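Local coordinates for uncharacterized protein (Thermoplasma acidophilum, PDB 3M4R), which is of unknown function but binds zinc through this N-terminal class II aldolase/adducin-like domain of a longer protein, which may be an oxidoreductase, at residues S42-E47 against S56-K61; T76-D81 against K103-P108. One frame throughout, in Å; residues are numbered along the deposited sequence. Where two conformers were deposited one is given.

Overall arrangement
After helix 16-28 the chain enters strand 40-48, turns, and comes back along strand 54-61; contact 1 closes this short hairpin loop. The next strand, 75-79, lies on the other side of 54-61, probably bonded to it through Leu-58 N and Ile-78 O, 2.8 Å apart. After helices 80-85 and 94-103 the chain returns to this third strand, and contact 2 closes the longer loop. The two contacts neither nest nor cross: the first is complete before the second opens. Their centres lie about 9 Å apart at one end of the mixed sheet. Contact 1 ties two of its strands together, and contact 2 joins one of its two outermost strands, 75-79, to the loop after helix 94-103.

Contact 1: S42-E47 against S56-K61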
ATOM      1  N   SER A  42       1.451  -1.898  -4.658  1.00 21.85           N
ATOM      2  CA  SER A  42       2.675  -1.555  -5.342  1.00 23.19           C
ATOM      3  C   SER A  42       3.694  -2.675  -5.276  1.00 23.30           C
ATOM      4  O   SER A  42       3.613  -3.539  -4.429  1.00 20.81           O
ATOM      5  CB  SER A  42       3.272  -0.291  -4.781  1.00 23.30           C
ATOM      6  OG  SER A  42       3.801  -0.487  -3.490  1.00 25.11           O
ATOM      7  N   VAL A  43       4.592  -2.685  -6.243  1.00 22.79           N
ATOM      8  CA  VAL A  43       5.723  -3.570  -6.236  1.00 22.70           C
ATOM      9  C   VAL A  43       6.968  -2.767  -6.660  1.00 23.06           C
ATOM     10  O   VAL A  43       6.895  -1.991  -7.603  1.00 22.12           O
ATOM     11  CB  VAL A  43       5.507  -4.776  -7.152  1.00 24.06           C
ATOM     12  CG1 VAL A  43       5.208  -4.341  -8.561  1.00 22.60           C
ATOM     13  CG2 VAL A  43       6.704  -5.756  -7.039  1.00 22.17           C
ATOM     14  N   LYS A  44       8.067  -2.946  -5.932  1.00 22.85           N
ATOM     15  CA  LYS A  44       9.355  -2.366  -6.296  1.00 23.45           C
ATOM     16  C   LYS A  44      10.127  -3.321  -7.223  1.00 24.84           C
ATOM     17  O   LYS A  44      10.283  -4.518  -6.942  1.00 25.03           O
ATOM     18  CB  LYS A  44      10.171  -2.042  -5.052  1.00 24.48           C
ATOM     19  CG  LYS A  44       9.517  -0.951  -4.203  1.00 24.31           C
ATOM     20  CD  LYS A  44      10.254  -0.771  -2.886  1.00 24.12           C
ATOM     21  CE  LYS A  44       9.498   0.216  -1.949  1.00 22.57           C
ATOM     22  NZ  LYS A  44       8.198  -0.326  -1.417  1.00 22.22           N
ATOM     23  N   THR A  45      10.560  -2.797  -8.372  1.00 25.77           N
ATOM     24  CA  THR A  45      11.002  -3.654  -9.446  1.00 26.40           C
ATOM     25  C   THR A  45      12.174  -3.047 -10.173  1.00 27.04           C
ATOM     26  O   THR A  45      12.466  -1.875 -10.000  1.00 26.19           O
ATOM     27  CB  THR A  45       9.803  -3.929 -10.374  1.00 26.70           C
ATOM     28  OG1 THR A  45      10.096  -5.065 -11.200  1.00 29.05           O
ATOM     29  CG2 THR A  45       9.436  -2.714 -11.206  1.00 28.21           C
ATOM     30  N   THR A  46      12.863  -3.852 -10.982  1.00 27.23           N
ATOM     31  CA  THR A  46      13.991  -3.363 -11.809  1.00 26.65           C
ATOM     32  C   THR A  46      13.582  -3.268 -13.240  1.00 26.87           C
ATOM     33  O   THR A  46      13.057  -4.233 -13.798  1.00 27.43           O
ATOM     34  CB  THR A  46      15.150  -4.343 -11.675  1.00 26.99           C
ATOM     35  OG1 THR A  46      15.406  -4.497 -10.292  1.00 25.61           O
ATOM     36  CG2 THR A  46      16.436  -3.877 -12.359  1.00 25.18           C
ATOM     37  N   GLU A  47      13.831  -2.095 -13.847  1.00 25.49           N
ATOM     38  CA  GLU A  47      13.479  -1.835 -15.209  1.00 25.69           C
ATOM     39  C   GLU A  47      14.598  -1.025 -15.883  1.00 24.78           C
ATOM     40  O   GLU A  47      15.459  -0.456 -15.208  1.00 23.19           O
ATOM     41  CB  GLU A  47      12.199  -1.003 -15.270  1.00 27.19           C
ATOM     42  CG  GLU A  47      11.093  -1.566 -14.473  1.00 26.49           C
ATOM     43  CD  GLU A  47       9.765  -0.856 -14.694  1.00 30.20           C
ATOM     44  OE1 GLU A  47       9.720   0.202 -15.384  1.00 27.37           O
ATOM     45  OE2 GLU A  47       8.759  -1.360 -14.145  1.00 30.42           O
ATOM     46  N   SER A  56      15.591   1.382 -10.227  1.00 25.43           N
ATOM     47  CA  SER A  56      14.618   0.879  -9.298  1.00 25.63           C
ATOM     48  C   SER A  56      13.293   1.656  -9.477  1.00 24.23           C
ATOM     49  O   SER A  56      13.300   2.873  -9.465  1.00 23.12           O
ATOM     50  CB  SER A  56      15.163   1.041  -7.871  1.00 26.15           C
ATOM     51  OG  SER A  56      14.177   0.613  -6.982  1.00 29.81           O
ATOM     52  N   VAL A  57      12.212   0.939  -9.763  1.00 22.38           N
ATOM     53  CA  VAL A  57      10.950   1.555 -10.143  1.00 23.18           C
ATOM     54  C   VAL A  57       9.890   1.053  -9.160  1.00 23.24           C
ATOM     55  O   VAL A  57       9.827  -0.153  -8.880  1.00 24.07           O
ATOM     56  CB  VAL A  57      10.532   1.208 -11.577  1.00 22.93           C
ATOM     57  CG1 VAL A  57       9.174   1.781 -11.919  1.00 20.78           C
ATOM     58  CG2 VAL A  57      11.617   1.735 -12.647  1.00 23.04           C
ATOM     59  N   LEU A  58       9.084   1.981  -8.645  1.00 22.81           N
ATOM     60  CA  LEU A  58       7.894   1.675  -7.924  1.00 22.62           C
ATOM     61  C   LEU A  58       6.758   1.639  -8.900  1.00 22.43           C
ATOM     62  O   LEU A  58       6.384   2.631  -9.481  1.00 22.42           O
ATOM     63  CB  LEU A  58       7.603   2.701  -6.794  1.00 22.42           C
ATOM     64  CG  LEU A  58       6.343   2.437  -5.946  1.00 22.23           C
ATOM     65  CD1 LEU A  58       6.575   1.255  -4.947  1.00 22.33           C
ATOM     66  CD2 LEU A  58       5.979   3.752  -5.223  1.00 22.48           C
ATOM     67  N   ARG A  59       6.196   0.456  -9.083  1.00 21.93           N
ATOM     68  CA  ARG A  59       5.026   0.282  -9.928  1.00 21.64           C
ATOM     69  C   ARG A  59       3.835   0.320  -8.981  1.00 21.91           C
ATOM     70  O   ARG A  59       3.626  -0.592  -8.174  1.00 21.29           O
ATOM     71  CB  ARG A  59       5.099  -1.061 -10.680  1.00 22.45           C
ATOM     72  CG  ARG A  59       6.022  -1.089 -11.924  1.00 21.48           C
ATOM     73  CD  ARG A  59       5.373  -0.392 -13.122  1.00 24.22           C
ATOM     74  NE  ARG A  59       6.338  -0.051 -14.157  1.00 24.34           N
ATOM     75  CZ  ARG A  59       6.102   0.682 -15.252  1.00 25.57           C
ATOM     76  NH1 ARG A  59       4.901   1.128 -15.541  1.00 24.40           N
ATOM     77  NH2 ARG A  59       7.114   0.983 -16.077  1.00 26.55           N
ATOM     78  N   VAL A  60       3.085   1.403  -9.053  1.00 21.00           N
ATOM     79  CA  VAL A  60       2.052   1.701  -8.088  1.00 21.27           C
ATOM     80  C   VAL A  60       0.733   1.847  -8.818  1.00 22.24           C
ATOM     81  O   VAL A  60       0.678   2.343  -9.938  1.00 22.34           O
ATOM     82  CB  VAL A  60       2.345   2.975  -7.279  1.00 21.92           C
ATOM     83  CG1 VAL A  60       2.393   4.244  -8.196  1.00 18.87           C
ATOM     84  CG2 VAL A  60       1.315   3.193  -6.167  1.00 19.70           C
ATOM     85  N   LYS A  61      -0.335   1.399  -8.159  1.00 22.80           N
ATOM     86  CA  LYS A  61      -1.675   1.484  -8.693  1.00 23.65           C
ATOM     87  C   LYS A  61      -2.005   2.875  -9.186  1.00 24.19           C
ATOM     88  O   LYS A  61      -1.680   3.830  -8.522  1.00 23.47           O
ATOM     89  CB  LYS A  61      -2.676   1.069  -7.605  1.00 24.86           C
ATOM     90  CG  LYS A  61      -4.062   0.913  -8.114  1.00 26.53           C
ATOM     91  CD  LYS A  61      -4.935   1.916  -7.564  1.00 28.93           C
ATOM     92  CE  LYS A  61      -6.393   1.585  -7.816  1.00 24.92           C
ATOM     93  NZ  LYS A  61      -7.034   2.806  -8.451  1.00 20.18           N
TER
HETATM   94  O   HOH W   1      13.709  -2.068  -7.090  1.00 39.58           O
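The beta hairpin of strands 40-48 and 54-61 is held together here by two antiparallel hydrogen-bonded pairs, Val-43 with Arg-59 and Thr-45 with Val-57. Val-43 N donates a hydrogen bond to Arg-59 O (3.0 Å), and Arg-59 N donates one to Val-43 O (2.9 Å); Thr-45 and Val-57 exchange bonds in the same way. The beta-branched valines and threonine suit this extended backbone. On the face carrying these four side chains, a salt bridge runs diagonally across the hairpin. Arg-59 turns its chain at chi2 (-76°), which presents the guanidinium side-on to Glu-47. Arg-59 NE meets Glu-47 OE2 at 2.8 Å, while Arg-59 NH2 reaches Glu-47 OE1 at 2.8 Å in an almost straight bond (174° at the hydrogen). Both oxygens use their syn lone pairs, and the two planes lie only 24° apart, so the paired bonds fix the rotation of both groups. Glu-47, extended beyond CG, passes at about a right angle over Val-57, with its CG 3.8 Å from Val-57 CG2. Thr-45 CG2 packs 3.8 Å from Arg-59 CG, on the aliphatic part of the arginine, while Thr-45 OG1 bonds to Asp-16. A leucine at Arg-59 would probably leave the carboxylates of Glu-47 and Glu-110, the latter the partner of NH1, without their positive mate. On the opposite face Leu-58 CD1 lies 3.6 Å from Ser-42 OG and also touches Lys-44 CG; Ser-42 OG itself bonds to His-120, and Lys-44 NZ to carbonyls including that of Tyr-125. This face, with Leu-58 and Val-60, packs on helix 117-121; the side chain of Val-60 is about 7 Å from that of the zinc ligand Glu-116. Strand 127-131 flanks the hairpin beside 40-48, and strand 75-79 beside 54-61.

Contact 2: T76-D81 against K103-P108; sequences TGIRMD and KSMVNP
The flat guanidinium of Arg-79 lies oblique to Val-106 CA; both side chains were deposited in two conformers, so this approach is less certain. Asp-49 takes Arg-79 NH1 in a salt bridge. The carbonyl of Gly-77 is approached from above its plane: Val-106 N sits 35° out of it, 2.9 Å from Gly-77 O. Water 2 lies 2.7 Å from Gly-77 O, to which it probably donates, and accepts from Asn-107 N, joining the loop to the strand a second time. Arg-79 N gives a nearly straight bond to Ser-104 O (2.9 Å, 174° at the hydrogen). These two backbone bonds frame a single beta bridge between Ile-78 and Met-105. In this conformer Val-106 CG2 lies 3.9 Å from Gly-77 CA, where a side chain would probably collide. Ile-78 CD1 packs 3.7 Å from CG of Met-105, a selenomethionine whose flexible chain bends at chi3 (83°) and brings CE to 3.7 Å from Thr-76 CG2. Ile-78 CG2 touches Ser-104 CB, while Ser-104 OG bonds back to Tyr-100 O in helix 94-103. The loop lies along one edge of strand 75-79, whose other edge pairs with strand 54-61; Arg-79 holds the N-cap position of helix 80-85.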
ATOM      1  N   THR A  76       1.602   2.352 -12.631  1.00 21.85           N
ATOM      2  CA  THR A  76       2.366   3.479 -13.210  1.00 20.56           C
ATOM      3  C   THR A  76       3.729   3.410 -12.552  1.00 21.22           C
ATOM      4  O   THR A  76       3.844   3.182 -11.326  1.00 22.63           O
ATOM      5  CB  THR A  76       1.638   4.782 -12.977  1.00 20.43           C
ATOM      6  OG1 THR A  76       0.497   4.863 -13.880  1.00 20.47           O
ATOM      7  CG2 THR A  76       2.557   6.086 -13.157  1.00 19.27           C
ATOM      8  N   GLY A  77       4.776   3.583 -13.368  1.00 21.08           N
ATOM      9  CA  GLY A  77       6.161   3.509 -12.908  1.00 20.51           C
ATOM     10  C   GLY A  77       6.669   4.818 -12.353  1.00 20.67           C
ATOM     11  O   GLY A  77       6.689   5.824 -13.091  1.00 21.37           O
ATOM     12  N   ILE A  78       7.133   4.790 -11.099  1.00 20.83           N
ATOM     13  CA  ILE A  78       7.714   5.954 -10.420  1.00 20.86           C
ATOM     14  C   ILE A  78       9.155   5.649 -10.093  1.00 20.51           C
ATOM     15  O   ILE A  78       9.486   4.578  -9.554  1.00 20.16           O
ATOM     16  CB  ILE A  78       6.908   6.308  -9.116  1.00 21.27           C
ATOM     17  CG1 ILE A  78       5.435   6.589  -9.447  1.00 23.35           C
ATOM     18  CG2 ILE A  78       7.523   7.500  -8.317  1.00 20.92           C
ATOM     19  CD1 ILE A  78       5.139   7.837 -10.339  1.00 20.02           C
ATOM     20  N   ARG A  79      10.040   6.557 -10.419  1.00 20.10           N
ATOM     21  CA  ARG A  79      11.459   6.345 -10.108  0.50 20.33           C
ATOM     22  C   ARG A  79      11.640   6.345  -8.603  1.00 20.48           C
ATOM     23  O   ARG A  79      11.254   7.283  -7.948  1.00 20.57           O
ATOM     24  CB  ARG A  79      12.338   7.442 -10.710  0.50 19.82           C
ATOM     25  CG  ARG A  79      12.237   7.563 -12.219  0.50 19.14           C
ATOM     26  CD  ARG A  79      13.069   8.709 -12.817  0.50 18.92           C
ATOM     27  NE  ARG A  79      12.980   8.517 -14.251  0.50 19.97           N
ATOM     28  CZ  ARG A  79      13.847   7.850 -14.996  0.50 18.42           C
ATOM     29  NH1 ARG A  79      14.981   7.376 -14.487  0.50 21.71           N
ATOM     30  NH2 ARG A  79      13.585   7.708 -16.279  0.50 19.97           N
HETATM   31  N   MSE A  80      12.241   5.285  -8.051  1.00 22.10           N
HETATM   32  CA  MSE A  80      12.448   5.204  -6.612  1.00 22.11           C
HETATM   33  C   MSE A  80      13.479   6.214  -6.158  1.00 23.57           C
HETATM   34  O   MSE A  80      13.319   6.776  -5.080  1.00 22.88           O
HETATM   35  CB  MSE A  80      12.876   3.797  -6.151  1.00 23.64           C
HETATM   36  CG  MSE A  80      11.633   2.873  -5.941  1.00 22.40           C
HETATM   37 SE   MSE A  80      10.495   3.376  -4.428  1.00 19.97          SE
HETATM   38  CE  MSE A  80      11.856   2.999  -3.084  1.00 18.64           C
ATOM     39  N   ASP A  81      14.510   6.463  -6.954  1.00 23.14           N
ATOM     40  CA  ASP A  81      15.479   7.505  -6.618  1.00 24.86           C
ATOM     41  C   ASP A  81      14.763   8.823  -6.337  1.00 23.28           C
ATOM     42  O   ASP A  81      15.016   9.462  -5.338  1.00 23.09           O
ATOM     43  CB  ASP A  81      16.444   7.758  -7.775  1.00 26.56           C
ATOM     44  CG  ASP A  81      17.623   6.809  -7.780  1.00 33.21           C
ATOM     45  OD1 ASP A  81      17.799   6.041  -6.809  1.00 40.35           O
ATOM     46  OD2 ASP A  81      18.413   6.864  -8.778  1.00 43.64           O
ATOM     47  N   LYS A 103       6.521  14.431 -12.028  1.00 22.87           N
ATOM     48  CA  LYS A 103       7.902  14.686 -12.505  1.00 20.81           C
ATOM     49  C   LYS A 103       8.793  13.441 -12.266  1.00 21.18           C
ATOM     50  O   LYS A 103       9.951  13.384 -12.732  1.00 19.41           O
ATOM     51  CB  LYS A 103       8.484  15.881 -11.786  1.00 20.12           C
ATOM     52  CG  LYS A 103       7.874  17.231 -12.255  1.00 18.19           C
ATOM     53  CD  LYS A 103       8.324  18.457 -11.383  1.00 17.34           C
ATOM     54  CE  LYS A 103       7.647  19.736 -11.871  1.00 19.54           C
ATOM     55  NZ  LYS A 103       8.126  20.866 -11.057  1.00 20.61           N
ATOM     56  N   SER A 104       8.253  12.488 -11.526  1.00 20.56           N
ATOM     57  CA  SER A 104       8.976  11.252 -11.131  1.00 21.06           C
ATOM     58  C   SER A 104       8.527  10.025 -11.939  1.00 21.26           C
ATOM     59  O   SER A 104       9.015   8.911 -11.734  1.00 21.06           O
ATOM     60  CB  SER A 104       8.797  10.980  -9.641  1.00 21.55           C
ATOM     61  OG  SER A 104       9.185  12.112  -8.869  1.00 20.14           O
HETATM   62  N   MSE A 105       7.649  10.252 -12.909  1.00 21.44           N
HETATM   63  CA  MSE A 105       7.074   9.163 -13.727  1.00 21.54           C
HETATM   64  C   MSE A 105       8.080   8.715 -14.770  1.00 22.04           C
HETATM   65  O   MSE A 105       8.656   9.528 -15.494  1.00 17.69           O
HETATM   66  CB  MSE A 105       5.799   9.605 -14.430  1.00 21.64           C
HETATM   67  CG  MSE A 105       4.592   9.595 -13.533  1.00 20.25           C
HETATM   68 SE   MSE A 105       3.115  10.502 -14.313  1.00 23.71          SE
HETATM   69  CE  MSE A 105       2.409   9.000 -15.448  1.00 19.67           C
ATOM     70  N   VAL A 106       8.323   7.417 -14.835  1.00 20.64           N
ATOM     71  CA  VAL A 106       9.172   6.845 -15.880  0.50 21.72           C
ATOM     72  C   VAL A 106       8.572   7.063 -17.275  1.00 22.66           C
ATOM     73  O   VAL A 106       9.286   7.263 -18.238  1.00 23.56           O
ATOM     74  CB  VAL A 106       9.457   5.343 -15.630  0.50 21.89           C
ATOM     75  CG1 VAL A 106       9.771   5.111 -14.177  0.50 20.90           C
ATOM     76  CG2 VAL A 106       8.258   4.477 -16.045  0.50 23.44           C
ATOM     77  N   ASN A 107       7.258   7.066 -17.378  1.00 22.79           N
ATOM     78  CA  ASN A 107       6.609   7.308 -18.618  1.00 24.31           C
ATOM     79  C   ASN A 107       5.436   8.232 -18.391  1.00 25.17           C
ATOM     80  O   ASN A 107       4.333   7.793 -18.058  1.00 23.77           O
ATOM     81  CB  ASN A 107       6.131   6.044 -19.333  1.00 24.95           C
ATOM     82  CG  ASN A 107       5.424   6.377 -20.670  1.00 28.50           C
ATOM     83  OD1 ASN A 107       5.272   7.549 -21.079  1.00 35.38           O
ATOM     84  ND2 ASN A 107       5.021   5.342 -21.362  1.00 35.65           N
ATOM     85  N   PRO A 108       5.644   9.525 -18.683  1.00 26.48           N
ATOM     86  CA  PRO A 108       4.632  10.508 -18.329  1.00 26.18           C
ATOM     87  C   PRO A 108       3.284  10.307 -19.047  1.00 26.21           C
ATOM     88  O   PRO A 108       2.324  10.959 -18.673  1.00 27.55           O
ATOM     89  CB  PRO A 108       5.292  11.854 -18.710  1.00 28.03           C
ATOM     90  CG  PRO A 108       6.789  11.624 -18.606  1.00 28.28           C
ATOM     91  CD  PRO A 108       6.948  10.138 -19.056  1.00 26.99           C
TER
HETATM   92  O   HOH W   2       5.419   6.407 -15.427  1.00 19.51           O